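Local coordinates for protein of unknown function, DUF964 (Geobacillus stearothermophilus, PDB 2OEQ), which is of unknown function but, as a helical protein of the YlbF/YmcA family, may take part in regulating competence through ComK, at residues Q27-D38 with K85-M96. Numbering follows the deposited sequence.
Sequences QLKRAYEDVRRD and KLARLMALEQQM
Leu28, Ala31 and Val35 lie level with Leu92, Leu89 and Lys85 along a near-antiparallel helix pair, the axes of 27-37 and 85-96 crossing at -150° and approaching to 8.7 Å. The packing is knobs-into-holes, within an all-helical chain that assembles with further copies of itself. Leu89 is the central knob, lodged among Leu28, Ala31, Tyr32 and Val35. Its CG stands anti to the backbone N (chi1 172°), which carries the branch toward helix 23-37, where CD1 lies over one face of the Tyr32 ring, 3.5 Å from the centroid in a CH-pi contact, and CD2 meets Val35 CG1. The other Val35 methyl, CG2, crosses to Leu86 CD2 at 3.5 Å, and Phe45 of helix 39-60 packs against both residues. In the reverse direction Leu28 is the knob, set among Leu89, Leu92, Glu93 and Met96; its CD1 comes 3.4 Å from Leu92 CB and its CD2 touches Met96 CB. The hydroxyl end of Tyr32 passes obliquely by Glu93 CG, and the ring also stacks edge-to-face on Phe118 of the second subunit. A leucine in place of Tyr32 would probably leave Leu89 CD1 without its aromatic face and Phe118 of that subunit without its ring partner. Nearer the solvent, the Arg88 guanidinium lies across Leu92 CD1, the methyl 3.9 Å above its centre, and Ala31 CB touches that same methyl. At the far end Lys85 folds its chain back at two bonds, which brings NZ to Asp38 OD1 in a 3.3 Å salt bridge. Asp38 is also the N-cap of helix 39-60, where OD1 takes a weak bond from Ala41 N and OD2 is hydrogen-bonded to Thr40 OG1. Between the backbones a water donates to both carbonyls it bridges, 2.9 Å from Ala31 O and 2.5 Å from Lys85 O.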
loop_
_atom_site.group_PDB
_atom_site.type_symbol
_atom_site.label_atom_id
_atom_site.label_comp_id
_atom_site.label_asym_id
_atom_site.label_seq_id
_atom_site.Cartn_x
_atom_site.Cartn_y
_atom_site.Cartn_z
ATOM N N GLN C 27 17.342 -15.814 16.776
ATOM C CA GLN C 27 18.618 -15.478 16.159
ATOM C C GLN C 27 18.612 -13.940 16.102
ATOM O O GLN C 27 19.540 -13.274 16.583
ATOM C CB GLN C 27 18.708 -16.044 14.745
ATOM C CG GLN C 27 18.675 -17.556 14.678
ATOM C CD GLN C 27 19.943 -18.194 15.202
ATOM O OE1 GLN C 27 20.670 -18.854 14.458
ATOM N NE2 GLN C 27 20.219 -18.001 16.485
ATOM N N LEU C 28 17.538 -13.384 15.530
ATOM C CA LEU C 28 17.381 -11.938 15.405
ATOM C C LEU C 28 17.458 -11.251 16.727
ATOM O O LEU C 28 18.237 -10.355 16.889
ATOM C CB LEU C 28 16.060 -11.582 14.748
ATOM C CG LEU C 28 16.032 -10.123 14.287
ATOM C CD1 LEU C 28 17.217 -9.784 13.402
ATOM C CD2 LEU C 28 14.759 -9.920 13.508
ATOM N N LYS C 29 16.649 -11.670 17.681
ATOM C CA LYS C 29 16.704 -11.050 18.990
ATOM C C LYS C 29 18.147 -11.025 19.494
ATOM O O LYS C 29 18.626 -9.993 19.937
ATOM C CB LYS C 29 15.809 -11.763 19.992
ATOM C CG LYS C 29 15.847 -11.076 21.324
ATOM C CD LYS C 29 14.962 -11.736 22.346
ATOM C CE LYS C 29 13.486 -11.613 21.977
ATOM N NZ LYS C 29 12.897 -10.213 21.854
ATOM N N ARG C 30 18.860 -12.140 19.419
ATOM C CA ARG C 30 20.248 -12.143 19.867
ATOM C C ARG C 30 21.136 -11.268 18.992
ATOM O O ARG C 30 22.089 -10.670 19.481
ATOM C CB ARG C 30 20.806 -13.560 19.926
ATOM C CG ARG C 30 20.508 -14.240 21.241
ATOM C CD ARG C 30 21.112 -15.636 21.332
ATOM N NE ARG C 30 20.223 -16.672 20.804
ATOM C CZ ARG C 30 20.404 -17.309 19.646
ATOM N NH1 ARG C 30 21.453 -17.026 18.860
ATOM N NH2 ARG C 30 19.534 -18.243 19.274
ATOM N N ALA C 31 20.832 -11.175 17.700
ATOM C CA ALA C 31 21.647 -10.332 16.824
ATOM C C ALA C 31 21.581 -8.903 17.341
ATOM O O ALA C 31 22.610 -8.249 17.458
ATOM C CB ALA C 31 21.156 -10.399 15.412
ATOM N N TYR C 32 20.367 -8.430 17.651
ATOM C CA TYR C 32 20.158 -7.089 18.211
ATOM C C TYR C 32 20.990 -6.956 19.494
ATOM O O TYR C 32 21.778 -6.022 19.643
ATOM C CB TYR C 32 18.686 -6.855 18.549
ATOM C CG TYR C 32 17.850 -6.312 17.415
ATOM C CD1 TYR C 32 17.255 -7.158 16.489
ATOM C CD2 TYR C 32 17.636 -4.942 17.279
ATOM C CE1 TYR C 32 16.461 -6.655 15.457
ATOM C CE2 TYR C 32 16.850 -4.425 16.256
ATOM C CZ TYR C 32 16.264 -5.285 15.346
ATOM O OH TYR C 32 15.474 -4.780 14.333
ATOM N N GLU C 33 20.822 -7.920 20.402
ATOM C CA GLU C 33 21.553 -7.956 21.671
ATOM C C GLU C 33 23.045 -7.633 21.455
ATOM O O GLU C 33 23.654 -6.902 22.237
ATOM C CB GLU C 33 21.406 -9.345 22.319
ATOM C CG GLU C 33 20.630 -9.388 23.638
ATOM C CD GLU C 33 19.202 -8.890 23.512
ATOM O OE1 GLU C 33 18.998 -7.655 23.433
ATOM O OE2 GLU C 33 18.279 -9.732 23.488
ATOM N N ASP C 34 23.621 -8.190 20.392
ATOM C CA ASP C 34 25.024 -7.964 20.064
ATOM C C ASP C 34 25.309 -6.503 19.792
ATOM O O ASP C 34 25.886 -5.798 20.604
ATOM C CB ASP C 34 25.411 -8.752 18.819
ATOM C CG ASP C 34 25.866 -10.141 19.132
ATOM O OD1 ASP C 34 26.151 -10.893 18.173
ATOM O OD2 ASP C 34 25.944 -10.474 20.332
ATOM N N VAL C 35 24.905 -6.072 18.612
ATOM C CA VAL C 35 25.108 -4.713 18.187
ATOM C C VAL C 35 24.648 -3.726 19.255
ATOM O O VAL C 35 24.953 -2.545 19.184
ATOM C CB VAL C 35 24.358 -4.484 16.883
ATOM C CG1 VAL C 35 23.095 -5.287 16.942
ATOM C CG2 VAL C 35 24.048 -2.988 16.677
ATOM N N ARG C 36 23.929 -4.199 20.257
ATOM C CA ARG C 36 23.468 -3.299 21.305
ATOM C C ARG C 36 24.441 -3.197 22.456
ATOM O O ARG C 36 24.470 -2.201 23.173
ATOM C CB ARG C 36 22.119 -3.750 21.843
ATOM C CG ARG C 36 21.696 -3.002 23.071
ATOM C CD ARG C 36 20.198 -2.990 23.221
ATOM N NE ARG C 36 19.838 -2.411 24.503
ATOM C CZ ARG C 36 20.210 -2.929 25.667
ATOM N NH1 ARG C 36 19.850 -2.342 26.805
ATOM N NH2 ARG C 36 20.935 -4.048 25.688
ATOM N N ARG C 37 25.245 -4.234 22.625
ATOM C CA ARG C 37 26.200 -4.280 23.703
ATOM C C ARG C 37 27.618 -4.008 23.237
ATOM O O ARG C 37 28.530 -3.997 24.045
ATOM C CB ARG C 37 26.101 -5.635 24.386
ATOM C CG ARG C 37 24.718 -5.925 24.947
ATOM C CD ARG C 37 24.576 -7.378 25.376
ATOM N NE ARG C 37 25.739 -7.837 26.127
ATOM C CZ ARG C 37 26.887 -8.220 25.573
ATOM N NH1 ARG C 37 27.895 -8.616 26.340
ATOM N NH2 ARG C 37 27.026 -8.223 24.250
ATOM N N ASP C 38 27.813 -3.801 21.937
ATOM C CA ASP C 38 29.143 -3.500 21.401
ATOM C C ASP C 38 29.159 -1.994 21.240
ATOM O O ASP C 38 28.575 -1.479 20.302
ATOM C CB ASP C 38 29.356 -4.159 20.029
ATOM C CG ASP C 38 30.710 -3.811 19.404
ATOM O OD1 ASP C 38 30.885 -4.063 18.193
ATOM O OD2 ASP C 38 31.603 -3.293 20.107
ATOM N N LYS C 85 29.017 -6.974 13.425
ATOM C CA LYS C 85 27.821 -7.123 14.250
ATOM C C LYS C 85 26.600 -6.569 13.504
ATOM O O LYS C 85 25.599 -7.266 13.305
ATOM C CB LYS C 85 27.987 -6.345 15.551
ATOM C CG LYS C 85 29.209 -6.695 16.359
ATOM C CD LYS C 85 29.040 -8.005 17.073
ATOM C CE LYS C 85 30.081 -8.144 18.166
ATOM N NZ LYS C 85 29.951 -7.034 19.149
ATOM N N LEU C 86 26.701 -5.304 13.099
ATOM C CA LEU C 86 25.643 -4.624 12.383
ATOM C C LEU C 86 25.149 -5.342 11.154
ATOM O O LEU C 86 23.953 -5.350 10.882
ATOM C CB LEU C 86 26.094 -3.238 11.990
ATOM C CG LEU C 86 25.888 -2.237 13.111
ATOM C CD1 LEU C 86 26.537 -0.928 12.720
ATOM C CD2 LEU C 86 24.384 -2.050 13.371
ATOM N N ALA C 87 26.059 -5.937 10.394
ATOM C CA ALA C 87 25.675 -6.662 9.188
ATOM C C ALA C 87 24.814 -7.852 9.571
ATOM O O ALA C 87 23.681 -7.973 9.130
ATOM C CB ALA C 87 26.898 -7.133 8.458
ATOM N N ARG C 88 25.355 -8.738 10.390
ATOM C CA ARG C 88 24.589 -9.892 10.810
ATOM C C ARG C 88 23.162 -9.386 11.084
ATOM O O ARG C 88 22.178 -9.844 10.485
ATOM C CB ARG C 88 25.216 -10.489 12.071
ATOM C CG ARG C 88 24.503 -11.707 12.597
ATOM C CD ARG C 88 25.220 -12.303 13.806
ATOM N NE ARG C 88 24.430 -13.365 14.433
ATOM C CZ ARG C 88 23.958 -14.438 13.792
ATOM N NH1 ARG C 88 23.243 -15.347 14.456
ATOM N NH2 ARG C 88 24.198 -14.608 12.489
ATOM N N LEU C 89 23.062 -8.414 11.974
ATOM C CA LEU C 89 21.774 -7.872 12.318
ATOM C C LEU C 89 21.016 -7.408 11.077
ATOM O O LEU C 89 19.948 -7.932 10.749
ATOM C CB LEU C 89 21.958 -6.717 13.274
ATOM C CG LEU C 89 20.692 -5.921 13.593
ATOM C CD1 LEU C 89 19.661 -6.818 14.226
ATOM C CD2 LEU C 89 21.030 -4.771 14.544
HETATM N N MSE C 90 21.577 -6.420 10.391
HETATM C CA MSE C 90 20.973 -5.861 9.188
HETATM C C MSE C 90 20.437 -6.930 8.239
HETATM O O MSE C 90 19.507 -6.690 7.478
HETATM C CB MSE C 90 22.000 -4.992 8.454
HETATM C CG MSE C 90 21.585 -3.549 8.234
HETATM SE SE MSE C 90 23.143 -2.434 8.071
HETATM C CE MSE C 90 23.141 -1.739 9.868
ATOM N N ALA C 91 21.018 -8.114 8.275
ATOM C CA ALA C 91 20.556 -9.160 7.396
ATOM C C ALA C 91 19.427 -9.909 8.075
ATOM O O ALA C 91 18.276 -9.783 7.650
ATOM C CB ALA C 91 21.670 -10.077 7.073
ATOM N N LEU C 92 19.731 -10.687 9.120
ATOM C CA LEU C 92 18.666 -11.402 9.817
ATOM C C LEU C 92 17.413 -10.520 9.802
ATOM O O LEU C 92 16.317 -10.954 9.456
ATOM C CB LEU C 92 19.057 -11.675 11.268
ATOM C CG LEU C 92 20.205 -12.662 11.473
ATOM C CD1 LEU C 92 20.278 -13.183 12.944
ATOM C CD2 LEU C 92 19.970 -13.810 10.488
ATOM N N GLU C 93 17.610 -9.264 10.177
ATOM C CA GLU C 93 16.547 -8.282 10.233
ATOM C C GLU C 93 15.733 -8.224 8.942
ATOM O O GLU C 93 14.500 -8.197 8.971
ATOM C CB GLU C 93 17.154 -6.915 10.533
ATOM C CG GLU C 93 16.246 -6.012 11.322
ATOM C CD GLU C 93 15.087 -5.512 10.502
ATOM O OE1 GLU C 93 13.960 -5.451 11.035
ATOM O OE2 GLU C 93 15.306 -5.169 9.322
ATOM N N GLN C 94 16.414 -8.210 7.805
ATOM C CA GLN C 94 15.718 -8.127 6.527
ATOM C C GLN C 94 15.094 -9.438 6.090
ATOM O O GLN C 94 14.010 -9.460 5.517
ATOM C CB GLN C 94 16.656 -7.639 5.434
ATOM C CG GLN C 94 16.007 -6.645 4.499
ATOM C CD GLN C 94 16.842 -6.401 3.263
ATOM O OE1 GLN C 94 17.021 -7.303 2.441
ATOM N NE2 GLN C 94 17.368 -5.181 3.125
ATOM N N GLN C 95 15.778 -10.537 6.342
ATOM C CA GLN C 95 15.218 -11.800 5.955
ATOM C C GLN C 95 13.942 -12.056 6.756
ATOM O O GLN C 95 12.917 -12.435 6.194
ATOM C CB GLN C 95 16.237 -12.909 6.169
ATOM C CG GLN C 95 15.714 -14.251 5.783
ATOM C CD GLN C 95 15.433 -15.089 6.983
ATOM O OE1 GLN C 95 16.350 -15.637 7.587
ATOM N NE2 GLN C 95 14.166 -15.185 7.362
HETATM N N MSE C 96 14.000 -11.822 8.061
HETATM C CA MSE C 96 12.850 -12.035 8.937
HETATM C C MSE C 96 11.646 -11.360 8.340
HETATM O O MSE C 96 10.569 -11.940 8.282
HETATM C CB MSE C 96 13.094 -11.434 10.336
HETATM C CG MSE C 96 11.978 -11.684 11.350
HETATM SE SE MSE C 96 11.825 -13.565 11.895
HETATM C CE MSE C 96 9.952 -13.727 11.619
HETATM O O HOH W 1 24.701 -8.159 15.431
#